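Long-range contacts in alkane monooxygenase (Geobacillus thermodenitrificans, PDB 3B9O), which belongs to the luciferase-like monooxygenases, proteins built on a TIM barrel, and holds flavin mononucleotide in its single chain: residues Thr96-Phe101 with Val405-Gly410; Thr108-Tyr113 with Lys144-Lys149. All blocks are in the same frame, centred on the assembly; numbering follows the deposited sequence.

Contact 1 (Thr96-Phe101 with Val405-Gly410)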
ATOM      1  N   THR A  96      18.580  -6.742   1.009  1.00 14.65           N
ATOM      2  CA  THR A  96      18.080  -6.887  -0.364  1.00 16.08           C
ATOM      3  C   THR A  96      18.710  -5.890  -1.356  1.00 15.80           C
ATOM      4  O   THR A  96      19.184  -4.825  -0.959  1.00 15.21           O
ATOM      5  CB  THR A  96      16.510  -6.749  -0.416  1.00 20.14           C
ATOM      6  OG1 THR A  96      16.145  -5.469   0.122  1.00 13.38           O
ATOM      7  CG2 THR A  96      15.808  -7.845   0.394  1.00  8.95           C
ATOM      8  N   LYS A  97      18.731  -6.268  -2.647  1.00 15.61           N
ATOM      9  CA  LYS A  97      19.310  -5.452  -3.696  1.00 15.84           C
ATOM     10  C   LYS A  97      18.289  -4.663  -4.518  1.00 12.48           C
ATOM     11  O   LYS A  97      18.581  -3.560  -4.954  1.00 15.16           O
ATOM     12  CB  LYS A  97      20.147  -6.340  -4.631  1.00 12.18           C
ATOM     13  CG  LYS A  97      20.888  -5.579  -5.685  1.00 25.82           C
ATOM     14  CD  LYS A  97      21.697  -6.532  -6.568  1.00 35.23           C
ATOM     15  CE  LYS A  97      22.383  -5.792  -7.717  1.00 40.84           C
ATOM     16  NZ  LYS A  97      23.121  -6.801  -8.561  1.00 41.95           N
ATOM     17  N   HIS A  98      17.122  -5.265  -4.763  1.00 13.73           N
ATOM     18  CA  HIS A  98      16.122  -4.752  -5.702  1.00 16.48           C
ATOM     19  C   HIS A  98      14.737  -4.585  -5.124  1.00 13.85           C
ATOM     20  O   HIS A  98      13.994  -3.729  -5.589  1.00 15.47           O
ATOM     21  CB  HIS A  98      15.968  -5.744  -6.848  1.00 16.92           C
ATOM     22  CG  HIS A  98      17.190  -5.890  -7.677  1.00 20.68           C
ATOM     23  ND1 HIS A  98      17.656  -4.868  -8.473  1.00 21.37           N
ATOM     24  CD2 HIS A  98      18.034  -6.940  -7.857  1.00 15.90           C
ATOM     25  CE1 HIS A  98      18.757  -5.269  -9.089  1.00 21.34           C
ATOM     26  NE2 HIS A  98      18.992  -6.527  -8.754  1.00 23.55           N
ATOM     27  N   LEU A  99      14.374  -5.428  -4.153  1.00 11.50           N
ATOM     28  CA  LEU A  99      13.067  -5.339  -3.518  1.00 15.73           C
ATOM     29  C   LEU A  99      12.779  -3.895  -3.054  1.00 16.92           C
ATOM     30  O   LEU A  99      13.627  -3.258  -2.394  1.00 13.98           O
ATOM     31  CB  LEU A  99      12.957  -6.327  -2.356  1.00 12.23           C
ATOM     32  CG  LEU A  99      11.563  -6.438  -1.672  1.00 15.00           C
ATOM     33  CD1 LEU A  99      10.496  -7.209  -2.554  1.00 14.07           C
ATOM     34  CD2 LEU A  99      11.689  -7.110  -0.310  1.00 11.85           C
ATOM     35  N   ALA A 100      11.614  -3.370  -3.437  1.00 17.38           N
ATOM     36  CA  ALA A 100      11.187  -2.020  -3.035  1.00 15.40           C
ATOM     37  C   ALA A 100      10.208  -2.089  -1.828  1.00 16.34           C
ATOM     38  O   ALA A 100       9.749  -3.165  -1.448  1.00 12.23           O
ATOM     39  CB  ALA A 100      10.530  -1.280  -4.211  1.00  7.43           C
ATOM     40  N   PHE A 101       9.862  -0.935  -1.259  1.00 15.06           N
ATOM     41  CA  PHE A 101       9.077  -0.912  -0.003  1.00 11.52           C
ATOM     42  C   PHE A 101       8.061   0.203  -0.133  1.00 11.14           C
ATOM     43  O   PHE A 101       8.448   1.359  -0.353  1.00 10.98           O
ATOM     44  CB  PHE A 101       9.998  -0.674   1.206  1.00  9.29           C
ATOM     45  CG  PHE A 101      11.046  -1.737   1.354  1.00  8.77           C
ATOM     46  CD1 PHE A 101      12.309  -1.569   0.769  1.00 15.62           C
ATOM     47  CD2 PHE A 101      10.747  -2.941   1.954  1.00 19.09           C
ATOM     48  CE1 PHE A 101      13.254  -2.587   0.847  1.00 13.78           C
ATOM     49  CE2 PHE A 101      11.704  -3.953   2.042  1.00 11.84           C
ATOM     50  CZ  PHE A 101      12.928  -3.774   1.476  1.00 10.43           C
ATOM     51  N   VAL A 405      11.752 -12.868 -14.748  1.00 19.76           N
ATOM     52  CA  VAL A 405      12.632 -13.925 -14.292  1.00 24.01           C
ATOM     53  C   VAL A 405      13.770 -13.380 -13.447  1.00 16.52           C
ATOM     54  O   VAL A 405      14.333 -14.107 -12.618  1.00 19.78           O
ATOM     55  CB  VAL A 405      13.082 -14.930 -15.399  1.00 32.61           C
ATOM     56  CG1 VAL A 405      12.021 -15.055 -16.509  1.00 23.56           C
ATOM     57  CG2 VAL A 405      14.373 -14.610 -15.931  1.00 21.32           C
ATOM     58  N   ASP A 406      14.073 -12.098 -13.630  1.00 13.48           N
ATOM     59  CA  ASP A 406      14.978 -11.408 -12.711  1.00 17.02           C
ATOM     60  C   ASP A 406      14.786  -9.915 -12.866  1.00 19.43           C
ATOM     61  O   ASP A 406      14.155  -9.451 -13.799  1.00 18.32           O
ATOM     62  CB  ASP A 406      16.439 -11.795 -12.964  1.00 23.25           C
ATOM     63  CG  ASP A 406      17.311 -11.717 -11.684  1.00 31.70           C
ATOM     64  OD1 ASP A 406      16.884 -11.146 -10.648  1.00 19.48           O
ATOM     65  OD2 ASP A 406      18.446 -12.248 -11.743  1.00 40.43           O
ATOM     66  N   TYR A 407      15.291  -9.162 -11.905  1.00 18.78           N
ATOM     67  CA  TYR A 407      14.980  -7.730 -11.791  1.00 21.77           C
ATOM     68  C   TYR A 407      15.649  -6.861 -12.853  1.00 25.75           C
ATOM     69  O   TYR A 407      16.771  -7.169 -13.280  1.00 21.28           O
ATOM     70  CB  TYR A 407      15.487  -7.229 -10.418  1.00 18.21           C
ATOM     71  CG  TYR A 407      14.685  -7.707  -9.233  1.00 17.61           C
ATOM     72  CD1 TYR A 407      15.112  -8.796  -8.480  1.00 14.87           C
ATOM     73  CD2 TYR A 407      13.525  -7.045  -8.843  1.00 16.56           C
ATOM     74  CE1 TYR A 407      14.396  -9.215  -7.353  1.00 15.14           C
ATOM     75  CE2 TYR A 407      12.791  -7.458  -7.733  1.00 13.73           C
ATOM     76  CZ  TYR A 407      13.240  -8.548  -6.995  1.00 12.04           C
ATOM     77  OH  TYR A 407      12.557  -8.968  -5.876  1.00 15.64           O
ATOM     78  N   GLU A 408      14.976  -5.759 -13.233  1.00 28.85           N
ATOM     79  CA  GLU A 408      15.614  -4.687 -14.025  1.00 25.45           C
ATOM     80  C   GLU A 408      16.467  -3.829 -13.091  1.00 33.85           C
ATOM     81  O   GLU A 408      16.177  -3.711 -11.887  1.00 25.97           O
ATOM     82  CB  GLU A 408      14.548  -3.759 -14.654  1.00 43.68           C
ATOM     83  CG  GLU A 408      13.569  -4.384 -15.622  1.00 52.65           C
ATOM     84  CD  GLU A 408      14.160  -4.599 -17.001  1.00 58.08           C
ATOM     85  OE1 GLU A 408      14.900  -3.703 -17.480  1.00 63.78           O
ATOM     86  OE2 GLU A 408      13.887  -5.663 -17.605  1.00 48.01           O
ATOM     87  N   GLU A 409      17.501  -3.175 -13.619  1.00 28.15           N
ATOM     88  CA  GLU A 409      18.247  -2.324 -12.707  1.00 38.26           C
ATOM     89  C   GLU A 409      17.659  -0.932 -12.609  1.00 45.36           C
ATOM     90  O   GLU A 409      16.972  -0.434 -13.533  1.00 31.89           O
ATOM     91  CB  GLU A 409      19.762  -2.274 -12.963  1.00 43.93           C
ATOM     92  CG  GLU A 409      20.562  -2.021 -11.635  1.00 76.34           C
ATOM     93  CD  GLU A 409      21.036  -3.323 -10.922  1.00 61.81           C
ATOM     94  OE1 GLU A 409      20.726  -4.446 -11.402  1.00 47.78           O
ATOM     95  OE2 GLU A 409      21.719  -3.207  -9.873  1.00 51.40           O
ATOM     96  N   GLY A 410      17.861  -0.348 -11.440  1.00 21.37           N
ATOM     97  CA  GLY A 410      17.462   1.015 -11.227  1.00 23.14           C
ATOM     98  C   GLY A 410      16.603   1.191  -9.985  1.00 27.51           C
ATOM     99  O   GLY A 410      16.395   0.276  -9.178  1.00 17.34           O
TER
HETATM  100  O   HOH W   1      17.830  -1.641  -7.143  1.00 25.14           O
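The imidazole of His-98 has CB of Tyr-407 over one face, 3.6 Å from the ring centroid and 15° off its normal, and CG of its own neighbour Lys-97 over the opposite face, both offset toward the rim. Tyr-407 receives the counterpart of this contact: CB of His-98 lies over the middle of the phenol ring, 3.4 Å from its centroid. Each CB thus lies over the other residue's ring in a reciprocal CH-pi pair. The ring planes are 20° apart, but the rings have slid past each other and barely overlap, so the close contacts are largely methylene to face. At the imidazole edge the carboxylate of Glu-409 arrives nearly perpendicular (87°), its OE1 3.1 Å from CE1 of His-98. In the TIM-barrel fold of this family, residues 96-99 lead from helix 89-94 into a barrel strand, 100-106, whose first residues close the segment; the loop between helices 384-399 and 412-417 lies against this turn. Tyr-407 OH hydrogen-bonds Phe-51 O, while Glu-47 of helix 36-48 takes the backbone N-H groups of Lys-97, His-98 and Leu-99. The extended Lys-97 chain lays CE 3.4 Å from Glu-409 OE2, with NZ at 4.1 Å, beyond a salt bridge, though the opposite charges probably attract. A water bridges the two backbones, donating to Lys-97 O (3.0 Å) and to Gly-410 O (3.1 Å).

Contact 2 (Thr108-Tyr113 with Lys144-Lys149)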
ATOM      1  N   THR A 108      -3.136  12.995   7.735  1.00 19.38           N
ATOM      2  CA  THR A 108      -4.143  13.646   8.573  1.00 26.91           C
ATOM      3  C   THR A 108      -3.564  14.188   9.888  1.00 42.39           C
ATOM      4  O   THR A 108      -4.062  15.205  10.386  1.00 21.84           O
ATOM      5  CB  THR A 108      -5.355  12.722   8.781  1.00 19.54           C
ATOM      6  OG1 THR A 108      -5.862  12.337   7.502  1.00 22.10           O
ATOM      7  CG2 THR A 108      -6.475  13.412   9.567  1.00 24.74           C
ATOM      8  N   TYR A 109      -2.505  13.538  10.411  1.00 27.62           N
ATOM      9  CA  TYR A 109      -2.044  13.796  11.796  1.00 28.01           C
ATOM     10  C   TYR A 109      -0.686  14.495  11.915  1.00 28.75           C
ATOM     11  O   TYR A 109      -0.577  15.518  12.588  1.00 27.30           O
ATOM     12  CB  TYR A 109      -2.116  12.498  12.661  1.00 20.84           C
ATOM     13  CG  TYR A 109      -3.477  11.845  12.580  1.00 22.87           C
ATOM     14  CD1 TYR A 109      -4.609  12.483  13.123  1.00 39.60           C
ATOM     15  CD2 TYR A 109      -3.655  10.634  11.905  1.00 32.44           C
ATOM     16  CE1 TYR A 109      -5.879  11.921  13.012  1.00 31.74           C
ATOM     17  CE2 TYR A 109      -4.930  10.051  11.789  1.00 26.85           C
ATOM     18  CZ  TYR A 109      -6.028  10.715  12.338  1.00 38.26           C
ATOM     19  OH  TYR A 109      -7.277  10.156  12.232  1.00 45.05           O
ATOM     20  N   GLU A 110       0.334  13.985  11.234  1.00 31.09           N
ATOM     21  CA  GLU A 110       1.703  14.450  11.489  1.00 23.10           C
ATOM     22  C   GLU A 110       2.216  15.398  10.383  1.00 29.02           C
ATOM     23  O   GLU A 110       1.893  15.209   9.197  1.00 26.20           O
ATOM     24  CB  GLU A 110       2.639  13.244  11.697  1.00 19.11           C
ATOM     25  CG  GLU A 110       2.171  12.205  12.773  1.00 26.29           C
ATOM     26  CD  GLU A 110       3.005  10.920  12.731  1.00 46.61           C
ATOM     27  OE1 GLU A 110       2.434   9.784  12.610  1.00 33.18           O
ATOM     28  OE2 GLU A 110       4.252  11.061  12.781  1.00 37.10           O
ATOM     29  N   HIS A 111       3.029  16.379  10.764  1.00 18.10           N
ATOM     30  CA  HIS A 111       3.394  17.486   9.874  1.00 22.10           C
ATOM     31  C   HIS A 111       4.213  17.014   8.684  1.00 19.58           C
ATOM     32  O   HIS A 111       5.113  16.168   8.839  1.00 19.43           O
ATOM     33  CB  HIS A 111       4.140  18.592  10.659  1.00 21.59           C
ATOM     34  CG  HIS A 111       4.334  19.858   9.876  1.00 20.45           C
ATOM     35  ND1 HIS A 111       3.489  20.944   9.998  1.00 25.80           N
ATOM     36  CD2 HIS A 111       5.236  20.189   8.924  1.00 14.44           C
ATOM     37  CE1 HIS A 111       3.881  21.904   9.174  1.00 20.39           C
ATOM     38  NE2 HIS A 111       4.936  21.468   8.503  1.00 24.58           N
ATOM     39  N   PRO A 112       3.928  17.553   7.486  1.00 21.55           N
ATOM     40  CA  PRO A 112       4.707  17.179   6.298  1.00 23.60           C
ATOM     41  C   PRO A 112       6.219  17.431   6.335  1.00 17.87           C
ATOM     42  O   PRO A 112       6.931  16.764   5.604  1.00 16.63           O
ATOM     43  CB  PRO A 112       4.047  18.005   5.158  1.00 15.57           C
ATOM     44  CG  PRO A 112       3.341  19.121   5.900  1.00 32.05           C
ATOM     45  CD  PRO A 112       2.832  18.487   7.134  1.00 18.91           C
ATOM     46  N   TYR A 113       6.698  18.380   7.139  1.00 13.83           N
ATOM     47  CA  TYR A 113       8.132  18.725   7.097  1.00 13.90           C
ATOM     48  C   TYR A 113       8.944  17.565   7.658  1.00 24.61           C
ATOM     49  O   TYR A 113      10.003  17.254   7.110  1.00 16.32           O
ATOM     50  CB  TYR A 113       8.433  19.998   7.882  1.00 15.40           C
ATOM     51  CG  TYR A 113       9.789  20.620   7.625  1.00 17.98           C
ATOM     52  CD1 TYR A 113      10.056  21.309   6.436  1.00 14.47           C
ATOM     53  CD2 TYR A 113      10.774  20.571   8.594  1.00 13.96           C
ATOM     54  CE1 TYR A 113      11.281  21.915   6.228  1.00 18.90           C
ATOM     55  CE2 TYR A 113      12.012  21.207   8.410  1.00 22.36           C
ATOM     56  CZ  TYR A 113      12.246  21.877   7.240  1.00 16.12           C
ATOM     57  OH  TYR A 113      13.457  22.469   7.022  1.00 23.74           O
ATOM     58  N   LYS A 144      -8.664  11.666  18.262  1.00 20.32           N
ATOM     59  CA  LYS A 144      -8.667  11.932  19.703  1.00 28.60           C
ATOM     60  C   LYS A 144      -7.231  11.916  20.248  1.00 45.23           C
ATOM     61  O   LYS A 144      -6.841  12.800  21.006  1.00 26.22           O
ATOM     62  CB  LYS A 144      -9.483  10.878  20.453  1.00 28.12           C
ATOM     63  CG  LYS A 144     -11.016  10.882  20.246  1.00 44.33           C
ATOM     64  CD  LYS A 144     -11.655   9.654  20.968  1.00 52.65           C
ATOM     65  CE  LYS A 144     -12.024   9.972  22.447  1.00 79.62           C
ATOM     66  NZ  LYS A 144     -11.865   8.802  23.429  1.00 40.30           N
ATOM     67  N   ASN A 145      -6.463  10.899  19.861  1.00 25.74           N
ATOM     68  CA  ASN A 145      -5.100  10.701  20.369  1.00 17.63           C
ATOM     69  C   ASN A 145      -3.994  11.603  19.810  1.00 40.99           C
ATOM     70  O   ASN A 145      -2.918  11.712  20.399  1.00 32.56           O
ATOM     71  CB  ASN A 145      -4.727   9.240  20.229  1.00 20.64           C
ATOM     72  CG  ASN A 145      -5.429   8.406  21.239  1.00 34.31           C
ATOM     73  OD1 ASN A 145      -5.526   8.808  22.398  1.00 39.54           O
ATOM     74  ND2 ASN A 145      -5.976   7.275  20.820  1.00 30.97           N
ATOM     75  N   PHE A 146      -4.248  12.218  18.663  1.00 29.20           N
ATOM     76  CA  PHE A 146      -3.380  13.277  18.178  1.00 30.19           C
ATOM     77  C   PHE A 146      -3.923  14.668  18.600  1.00 34.56           C
ATOM     78  O   PHE A 146      -3.387  15.707  18.206  1.00 42.49           O
ATOM     79  CB  PHE A 146      -3.150  13.152  16.668  1.00 29.60           C
ATOM     80  CG  PHE A 146      -2.207  12.054  16.289  1.00 22.70           C
ATOM     81  CD1 PHE A 146      -2.683  10.762  16.050  1.00 24.40           C
ATOM     82  CD2 PHE A 146      -0.827  12.296  16.195  1.00 18.71           C
ATOM     83  CE1 PHE A 146      -1.804   9.735  15.699  1.00 30.56           C
ATOM     84  CE2 PHE A 146       0.053  11.268  15.846  1.00 29.01           C
ATOM     85  CZ  PHE A 146      -0.439   9.998  15.597  1.00 24.84           C
ATOM     86  N   GLY A 147      -4.968  14.647  19.431  1.00 55.62           N
ATOM     87  CA  GLY A 147      -5.610  15.827  20.010  1.00 48.48           C
ATOM     88  C   GLY A 147      -6.080  16.833  18.972  1.00 66.31           C
ATOM     89  O   GLY A 147      -5.984  18.049  19.201  1.00 62.30           O
ATOM     90  N   ILE A 148      -6.556  16.341  17.823  1.00 42.08           N
ATOM     91  CA  ILE A 148      -7.086  17.215  16.771  1.00 62.47           C
ATOM     92  C   ILE A 148      -8.264  18.000  17.357  1.00 28.02           C
ATOM     93  O   ILE A 148      -9.194  17.410  17.924  1.00 40.81           O
ATOM     94  CB  ILE A 148      -7.552  16.445  15.475  1.00 47.25           C
ATOM     95  CG1 ILE A 148      -6.506  15.434  14.967  1.00 46.57           C
ATOM     96  CG2 ILE A 148      -8.004  17.435  14.395  1.00 37.83           C
ATOM     97  CD1 ILE A 148      -5.156  16.005  14.468  1.00 56.26           C
ATOM     98  N   LYS A 149      -8.191  19.330  17.241  1.00 71.65           N
ATOM     99  CA  LYS A 149      -9.235  20.230  17.769  1.00 64.50           C
ATOM    100  C   LYS A 149     -10.467  20.287  16.842  1.00 60.14           C
ATOM    101  O   LYS A 149     -11.598  20.079  17.300  1.00 52.84           O
ATOM    102  CB  LYS A 149      -8.679  21.641  18.079  1.00 68.02           C
ATOM    103  CG  LYS A 149      -7.665  22.205  17.064  1.00 70.63           C
ATOM    104  CD  LYS A 149      -6.204  22.009  17.511  1.00 81.69           C
ATOM    105  CE  LYS A 149      -5.284  21.712  16.304  1.00 69.55           C
ATOM    106  NZ  LYS A 149      -5.616  20.385  15.660  1.00 60.11           N
TER
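Tyr-109 and Phe-146 both turn CG anti to the carbonyl carbon (chi1 -52° and -75°), and with these torsions the rings lie near parallel (16°), CB of Tyr-109 over the centre of the Phe-146 ring. That CB is 3.7 Å from the Phe-146 ring centroid, a CH-pi contact. The two rings are displaced, with centroids 4.9 Å apart and little overlap. Ile-148 approaches the phenol from its edge: its CD1 lies 3.8 Å from Tyr-109 CD1, close to the ring plane, while Thr-108 CG2 lies over one face, toward its rim. Glu-110 adds an oblique contact through its aliphatic part, CG lying 3.8 Å from Phe-146 CE2. Gly-147, at positive phi, is the C-prime residue of a Schellman motif; its N bonds to Lys-144 O (3.1 Å) and Ile-148 N to Asp-143 O. This turn probably helps to set Phe-146 and Ile-148 against Tyr-109, whose OH in turn bonds Asp-143 OD2. The contact therefore joins the loop that leads from strand 100-106 into helix 112-125 to the C-terminal end of helix 140-145, with Arg-157 of helix 154-174 touching both Thr-108 and Tyr-109.

Both contacts lie near the surface, on opposite sides of the chain's centre: their centres are 35 Å apart, and their nearest atoms about 17 Å. Strand 100-106 of the parallel barrel sheet connects them. Contact 1 includes its N-terminal beginning, and contact 2 the loop that follows its C-terminal end. Along the chain contact 2, its segments 31 residues apart at their closest ends, is nested inside the 303 residues that contact 1 encloses. The outer contact brings a late segment, following helix 384-399, back to an early turn. The inner one lies at the end of the strand where TIM barrels carry their sites, consistent with the Thr-108 side chain being about 8 Å from flavin mononucleotide.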